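Local coordinates for protein NAD-dependent aldehyde dehydrogenase (Sinorhizobium meliloti, PDB 3U4J) that probably oxidises aldehydes with NAD or NADP as the electron acceptor, as a tetrameric member of the aldehyde dehydrogenase family, at residues Asn424-Trp435 / Arg448-Val459. Numbering follows the deposited sequence.
Sequences NATEFGLSASVW and RIRAGRCWINSV
Backbone hydrogen bonds alternate between the parallel strands 431-435 and 453-456, in a ladder whose first acceptor, L430 O, and last donor, N457 N, lie just beyond the strand ends: R453 N donates to L430 O, A432 N to R453 O, W455 N to A432 O and V434 N to W455 O. The last bond, from N457 N to V434 O, measures 2.7 Å. Helix 439-448 connects the two strands in a beta-alpha-beta crossover.

Where that helix ends, the amide of N424 grips the backbone twice: OD1 accepts a nearly straight bond from R450 N (2.9 Å, 177°), while ND2 donates within its own amide plane to R448 O (3.1 Å). On the face of the sheet opposite A432 and V434, chi1 of -71° sets S433 OG anti to the carbonyl carbon, from where it donates a hydrogen bond to S458 O (2.9 Å), in the carbonyl plane.

Apolar contacts back the A432 and V434 side of the sheet, with I449 CG2 3.7 Å from A432 CB and its CD1 against V434 CG2. N457 and S458, just after strand 453-456, lie over one face of the W435 indole, N457 CA sitting 3.8 Å from the six-ring centroid as a CH-pi contact and S458 N over the same face; NE1 hydrogen-bonds to Q277 OE1 of strand 275-279. Replacing W435 by alanine is likely to leave the N457-S458 backbone without its aromatic cover and Q277 OE1 without the indole N-H.

Strand 453-456 also pairs with a strand of the second subunit, so this largely buried ladder, held mainly by backbone hydrogen bonds, carries the sheet of one subunit into the next.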
ATOM      1  N   ASN A 424     -30.593   0.204   8.008  1.00 12.82           N
ATOM      2  CA  ASN A 424     -30.287  -0.979   7.176  1.00 12.80           C
ATOM      3  C   ASN A 424     -31.471  -1.716   6.520  1.00 13.28           C
ATOM      4  O   ASN A 424     -31.264  -2.623   5.713  1.00 13.09           O
ATOM      5  CB  ASN A 424     -29.478  -1.985   8.000  1.00 11.92           C
ATOM      6  CG  ASN A 424     -28.030  -1.555   8.183  1.00 12.64           C
ATOM      7  OD1 ASN A 424     -27.501  -0.728   7.421  1.00 13.87           O
ATOM      8  ND2 ASN A 424     -27.376  -2.107   9.190  1.00 10.63           N
ATOM      9  N   ALA A 425     -32.696  -1.325   6.876  1.00 14.89           N
ATOM     10  CA  ALA A 425     -33.920  -1.968   6.399  1.00 15.83           C
ATOM     11  C   ALA A 425     -34.227  -1.444   5.006  1.00 17.02           C
ATOM     12  O   ALA A 425     -35.309  -0.926   4.753  1.00 18.02           O
ATOM     13  CB  ALA A 425     -35.094  -1.658   7.333  1.00 15.92           C
ATOM     14  N   THR A 426     -33.268  -1.587   4.100  1.00 17.06           N
ATOM     15  CA  THR A 426     -33.412  -1.084   2.751  1.00 16.40           C
ATOM     16  C   THR A 426     -32.703  -2.071   1.840  1.00 15.99           C
ATOM     17  O   THR A 426     -31.777  -2.770   2.276  1.00 14.85           O
ATOM     18  CB  THR A 426     -32.794   0.330   2.640  1.00 17.18           C
ATOM     19  OG1 THR A 426     -32.769   0.747   1.271  1.00 17.36           O
ATOM     20  CG2 THR A 426     -31.354   0.352   3.226  1.00 15.25           C
ATOM     21  N   GLU A 427     -33.128  -2.160   0.580  1.00 15.62           N
ATOM     22  CA  GLU A 427     -32.326  -2.899  -0.401  1.00 15.37           C
ATOM     23  C   GLU A 427     -31.110  -2.088  -0.903  1.00 14.32           C
ATOM     24  O   GLU A 427     -30.216  -2.633  -1.556  1.00 13.06           O
ATOM     25  CB  GLU A 427     -33.203  -3.368  -1.579  1.00 16.77           C
ATOM     26  CG  GLU A 427     -34.251  -4.407  -1.157  1.00 21.50           C
ATOM     27  CD  GLU A 427     -35.110  -4.902  -2.310  1.00 27.97           C
ATOM     28  OE1 GLU A 427     -34.593  -5.042  -3.446  1.00 28.50           O
ATOM     29  OE2 GLU A 427     -36.310  -5.169  -2.065  1.00 31.69           O
ATOM     30  N   PHE A 428     -31.098  -0.792  -0.591  1.00 13.42           N
ATOM     31  CA  PHE A 428     -30.058   0.139  -1.041  1.00 13.53           C
ATOM     32  C   PHE A 428     -28.917   0.186  -0.031  1.00 12.42           C
ATOM     33  O   PHE A 428     -29.034  -0.355   1.072  1.00 12.83           O
ATOM     34  CB  PHE A 428     -30.610   1.553  -1.164  1.00 13.09           C
ATOM     35  CG  PHE A 428     -31.647   1.732  -2.254  1.00 17.69           C
ATOM     36  CD1 PHE A 428     -31.287   1.672  -3.608  1.00 20.95           C
ATOM     37  CD2 PHE A 428     -32.968   2.027  -1.925  1.00 18.71           C
ATOM     38  CE1 PHE A 428     -32.242   1.890  -4.618  1.00 23.33           C
ATOM     39  CE2 PHE A 428     -33.940   2.224  -2.928  1.00 22.62           C
ATOM     40  CZ  PHE A 428     -33.571   2.156  -4.276  1.00 23.31           C
ATOM     41  N   GLY A 429     -27.842   0.882  -0.386  1.00 10.86           N
ATOM     42  CA  GLY A 429     -26.670   0.921   0.488  1.00  9.23           C
ATOM     43  C   GLY A 429     -25.649   1.922   0.001  1.00  9.39           C
ATOM     44  O   GLY A 429     -24.434   1.662   0.063  1.00  8.13           O
ATOM     45  N   LEU A 430     -26.115   3.071  -0.467  1.00  8.53           N
ATOM     46  CA  LEU A 430     -25.180   4.023  -1.061  1.00  9.52           C
ATOM     47  C   LEU A 430     -24.562   4.943  -0.011  1.00 10.37           C
ATOM     48  O   LEU A 430     -23.335   4.984   0.134  1.00 10.35           O
ATOM     49  CB  LEU A 430     -25.810   4.845  -2.201  1.00  8.61           C
ATOM     50  CG  LEU A 430     -24.790   5.688  -2.994  1.00 11.13           C
ATOM     51  CD1 LEU A 430     -23.604   4.846  -3.515  1.00 10.76           C
ATOM     52  CD2 LEU A 430     -25.459   6.433  -4.180  1.00 12.16           C
ATOM     53  N   SER A 431     -25.403   5.685   0.708  1.00 10.06           N
ATOM     54  CA  SER A 431     -24.886   6.655   1.648  1.00 10.53           C
ATOM     55  C   SER A 431     -25.607   6.647   3.002  1.00 10.25           C
ATOM     56  O   SER A 431     -26.686   6.070   3.139  1.00 10.84           O
ATOM     57  CB  SER A 431     -24.970   8.052   1.027  1.00 10.69           C
ATOM     58  OG  SER A 431     -26.303   8.528   1.034  1.00 13.02           O
ATOM     59  N   ALA A 432     -25.020   7.328   3.987  1.00 10.16           N
ATOM     60  CA  ALA A 432     -25.646   7.490   5.306  1.00  8.69           C
ATOM     61  C   ALA A 432     -24.858   8.530   6.070  1.00  8.53           C
ATOM     62  O   ALA A 432     -23.650   8.648   5.880  1.00  6.61           O
ATOM     63  CB  ALA A 432     -25.635   6.155   6.076  1.00  8.69           C
ATOM     64  N   SER A 433     -25.546   9.297   6.913  1.00  7.89           N
ATOM     65  CA  SER A 433     -24.895  10.209   7.829  1.00  8.60           C
ATOM     66  C   SER A 433     -25.341   9.919   9.250  1.00  9.31           C
ATOM     67  O   SER A 433     -26.508   9.616   9.471  1.00  9.16           O
ATOM     68  CB  SER A 433     -25.313  11.646   7.551  1.00  8.87           C
ATOM     69  OG  SER A 433     -24.755  12.118   6.350  1.00  9.70           O
ATOM     70  N   VAL A 434     -24.419  10.079  10.199  1.00  8.99           N
ATOM     71  CA  VAL A 434     -24.714  10.021  11.637  1.00  9.40           C
ATOM     72  C   VAL A 434     -24.332  11.365  12.257  1.00  9.17           C
ATOM     73  O   VAL A 434     -23.209  11.872  12.040  1.00  8.69           O
ATOM     74  CB  VAL A 434     -23.979   8.852  12.343  1.00  9.52           C
ATOM     75  CG1 VAL A 434     -24.215   8.900  13.859  1.00  9.14           C
ATOM     76  CG2 VAL A 434     -24.466   7.529  11.788  1.00  9.46           C
ATOM     77  N   TRP A 435     -25.288  11.969  12.970  1.00  9.20           N
ATOM     78  CA  TRP A 435     -25.044  13.196  13.736  1.00  9.31           C
ATOM     79  C   TRP A 435     -25.080  12.916  15.243  1.00  9.63           C
ATOM     80  O   TRP A 435     -26.112  12.509  15.772  1.00  9.09           O
ATOM     81  CB  TRP A 435     -26.069  14.274  13.366  1.00 10.36           C
ATOM     82  CG  TRP A 435     -26.039  14.701  11.887  1.00  9.33           C
ATOM     83  CD1 TRP A 435     -26.570  14.031  10.838  1.00 10.86           C
ATOM     84  CD2 TRP A 435     -25.430  15.889  11.343  1.00 10.64           C
ATOM     85  NE1 TRP A 435     -26.347  14.732   9.656  1.00 10.00           N
ATOM     86  CE2 TRP A 435     -25.656  15.877   9.946  1.00 11.23           C
ATOM     87  CE3 TRP A 435     -24.742  16.975  11.908  1.00 10.97           C
ATOM     88  CZ2 TRP A 435     -25.195  16.897   9.095  1.00  9.01           C
ATOM     89  CZ3 TRP A 435     -24.304  17.995  11.070  1.00 11.02           C
ATOM     90  CH2 TRP A 435     -24.523  17.939   9.672  1.00 11.36           C
ATOM     91  N   ARG A 448     -21.673   0.094  11.735  1.00  9.98           N
ATOM     92  CA  ARG A 448     -22.752  -0.895  11.607  1.00 11.32           C
ATOM     93  C   ARG A 448     -23.724  -0.635  10.453  1.00 10.79           C
ATOM     94  O   ARG A 448     -24.509  -1.505  10.117  1.00 11.62           O
ATOM     95  CB  ARG A 448     -23.516  -1.022  12.933  1.00 11.11           C
ATOM     96  CG  ARG A 448     -22.696  -1.787  13.970  1.00 12.33           C
ATOM     97  CD  ARG A 448     -23.102  -1.520  15.405  1.00 13.57           C
ATOM     98  NE  ARG A 448     -22.075  -2.074  16.306  1.00 15.40           N
ATOM     99  CZ  ARG A 448     -22.218  -2.162  17.635  1.00 19.32           C
ATOM    100  NH1 ARG A 448     -23.333  -1.711  18.229  1.00 16.35           N
ATOM    101  NH2 ARG A 448     -21.256  -2.693  18.368  1.00 16.58           N
ATOM    102  N   ILE A 449     -23.676   0.550   9.855  1.00 10.06           N
ATOM    103  CA  ILE A 449     -24.591   0.861   8.735  1.00  9.82           C
ATOM    104  C   ILE A 449     -23.976   0.333   7.432  1.00 10.62           C
ATOM    105  O   ILE A 449     -22.798   0.580   7.157  1.00 10.22           O
ATOM    106  CB  ILE A 449     -24.919   2.363   8.659  1.00 10.30           C
ATOM    107  CG1 ILE A 449     -25.765   2.745   9.886  1.00 10.53           C
ATOM    108  CG2 ILE A 449     -25.661   2.705   7.359  1.00  7.81           C
ATOM    109  CD1 ILE A 449     -25.941   4.259  10.088  1.00 12.20           C
ATOM    110  N   ARG A 450     -24.765  -0.426   6.663  1.00 10.58           N
ATOM    111  CA  ARG A 450     -24.272  -1.054   5.429  1.00 11.46           C
ATOM    112  C   ARG A 450     -24.382  -0.126   4.223  1.00 11.19           C
ATOM    113  O   ARG A 450     -25.267  -0.273   3.384  1.00 11.73           O
ATOM    114  CB  ARG A 450     -24.978  -2.395   5.206  1.00 11.34           C
ATOM    115  CG  ARG A 450     -24.623  -3.385   6.302  1.00 14.83           C
ATOM    116  CD  ARG A 450     -25.586  -4.542   6.314  1.00 18.11           C
ATOM    117  NE  ARG A 450     -25.215  -5.547   7.321  1.00 20.05           N
ATOM    118  CZ  ARG A 450     -25.764  -6.762   7.383  1.00 21.70           C
ATOM    119  NH1 ARG A 450     -26.700  -7.106   6.492  1.00 19.13           N
ATOM    120  NH2 ARG A 450     -25.372  -7.632   8.313  1.00 19.87           N
ATOM    121  N   ALA A 451     -23.490   0.859   4.172  1.00 11.22           N
ATOM    122  CA  ALA A 451     -23.480   1.848   3.099  1.00 10.94           C
ATOM    123  C   ALA A 451     -22.028   2.235   2.821  1.00 10.54           C
ATOM    124  O   ALA A 451     -21.214   2.257   3.741  1.00 10.52           O
ATOM    125  CB  ALA A 451     -24.276   3.076   3.487  1.00 11.05           C
ATOM    126  N   GLY A 452     -21.709   2.500   1.556  1.00 10.18           N
ATOM    127  CA  GLY A 452     -20.312   2.755   1.128  1.00  9.36           C
ATOM    128  C   GLY A 452     -19.810   4.165   1.298  1.00  9.05           C
ATOM    129  O   GLY A 452     -18.601   4.378   1.423  1.00  9.14           O
ATOM    130  N   ARG A 453     -20.720   5.141   1.300  1.00  8.67           N
ATOM    131  CA  ARG A 453     -20.348   6.551   1.385  1.00  8.80           C
ATOM    132  C   ARG A 453     -20.976   7.065   2.673  1.00  9.11           C
ATOM    133  O   ARG A 453     -22.205   7.244   2.742  1.00  8.43           O
ATOM    134  CB  ARG A 453     -20.870   7.343   0.166  1.00  8.77           C
ATOM    135  CG  ARG A 453     -20.340   6.832  -1.180  1.00  9.70           C
ATOM    136  CD  ARG A 453     -20.957   7.564  -2.369  1.00  8.25           C
ATOM    137  NE  ARG A 453     -20.469   8.959  -2.504  1.00  7.07           N
ATOM    138  CZ  ARG A 453     -20.656   9.705  -3.601  1.00  9.11           C
ATOM    139  NH1 ARG A 453     -21.247   9.168  -4.664  1.00  6.50           N
ATOM    140  NH2 ARG A 453     -20.209  10.960  -3.669  1.00  9.07           N
ATOM    141  N   CYS A 454     -20.147   7.245   3.704  1.00  8.45           N
ATOM    142  CA  CYS A 454     -20.663   7.574   5.022  1.00  7.84           C
ATOM    143  C   CYS A 454     -20.130   8.900   5.476  1.00  7.57           C
ATOM    144  O   CYS A 454     -19.047   9.313   5.041  1.00  7.22           O
ATOM    145  CB  CYS A 454     -20.255   6.470   6.006  1.00  8.61           C
ATOM    146  SG  CYS A 454     -21.235   4.984   5.798  1.00 11.92           S
ATOM    147  N   TRP A 455     -20.900   9.573   6.339  1.00  5.95           N
ATOM    148  CA  TRP A 455     -20.506  10.856   6.877  1.00  7.17           C
ATOM    149  C   TRP A 455     -20.846  10.872   8.374  1.00  7.41           C
ATOM    150  O   TRP A 455     -21.865  10.297   8.787  1.00  6.47           O
ATOM    151  CB  TRP A 455     -21.289  12.002   6.247  1.00  7.05           C
ATOM    152  CG  TRP A 455     -20.841  12.460   4.947  1.00  7.32           C
ATOM    153  CD1 TRP A 455     -20.070  13.550   4.694  1.00  7.22           C
ATOM    154  CD2 TRP A 455     -21.145  11.868   3.682  1.00  8.99           C
ATOM    155  NE1 TRP A 455     -19.876  13.688   3.332  1.00  9.22           N
ATOM    156  CE2 TRP A 455     -20.529  12.664   2.690  1.00  8.90           C
ATOM    157  CE3 TRP A 455     -21.879  10.737   3.287  1.00  8.88           C
ATOM    158  CZ2 TRP A 455     -20.606  12.358   1.317  1.00  9.31           C
ATOM    159  CZ3 TRP A 455     -21.974  10.449   1.919  1.00  9.25           C
ATOM    160  CH2 TRP A 455     -21.336  11.259   0.958  1.00  9.91           C
ATOM    161  N   ILE A 456     -19.991  11.515   9.163  1.00  7.47           N
ATOM    162  CA  ILE A 456     -20.339  11.825  10.552  1.00  7.99           C
ATOM    163  C   ILE A 456     -20.427  13.341  10.686  1.00  8.72           C
ATOM    164  O   ILE A 456     -19.494  14.044  10.279  1.00  8.58           O
ATOM    165  CB  ILE A 456     -19.315  11.209  11.592  1.00  8.31           C
ATOM    166  CG1 ILE A 456     -19.503   9.693  11.673  1.00  7.13           C
ATOM    167  CG2 ILE A 456     -19.542  11.831  13.016  1.00  8.20           C
ATOM    168  CD1 ILE A 456     -18.464   8.959  12.497  1.00  9.77           C
ATOM    169  N   ASN A 457     -21.545  13.850  11.219  1.00  8.63           N
ATOM    170  CA  ASN A 457     -21.705  15.302  11.449  1.00  9.69           C
ATOM    171  C   ASN A 457     -21.518  16.146  10.186  1.00  9.44           C
ATOM    172  O   ASN A 457     -20.948  17.258  10.210  1.00 10.32           O
ATOM    173  CB  ASN A 457     -20.769  15.782  12.571  1.00  9.45           C
ATOM    174  CG  ASN A 457     -21.086  15.133  13.917  1.00 10.20           C
ATOM    175  OD1 ASN A 457     -20.187  14.914  14.753  1.00 10.96           O
ATOM    176  ND2 ASN A 457     -22.359  14.825  14.139  1.00  5.35           N
ATOM    177  N   SER A 458     -21.962  15.587   9.071  1.00  8.49           N
ATOM    178  CA  SER A 458     -21.790  16.223   7.785  1.00  7.34           C
ATOM    179  C   SER A 458     -22.640  15.449   6.778  1.00  7.29           C
ATOM    180  O   SER A 458     -23.221  14.408   7.100  1.00  7.06           O
ATOM    181  CB  SER A 458     -20.294  16.224   7.382  1.00  7.52           C
ATOM    182  OG  SER A 458     -19.713  14.957   7.617  1.00  8.45           O
ATOM    183  N   VAL A 459     -22.741  15.962   5.559  1.00  7.45           N
ATOM    184  CA  VAL A 459     -23.531  15.299   4.522  1.00  8.13           C
ATOM    185  C   VAL A 459     -23.097  15.886   3.173  1.00  7.92           C
ATOM    186  O   VAL A 459     -22.585  17.015   3.116  1.00  8.72           O
ATOM    187  CB  VAL A 459     -25.057  15.480   4.768  1.00  7.79           C
ATOM    188  CG1 VAL A 459     -25.465  16.954   4.590  1.00  9.58           C
ATOM    189  CG2 VAL A 459     -25.881  14.594   3.852  1.00 10.13           C
TER
HETATM  190  O   HOH W   1     -28.870  -4.980   5.422  1.00 20.56           O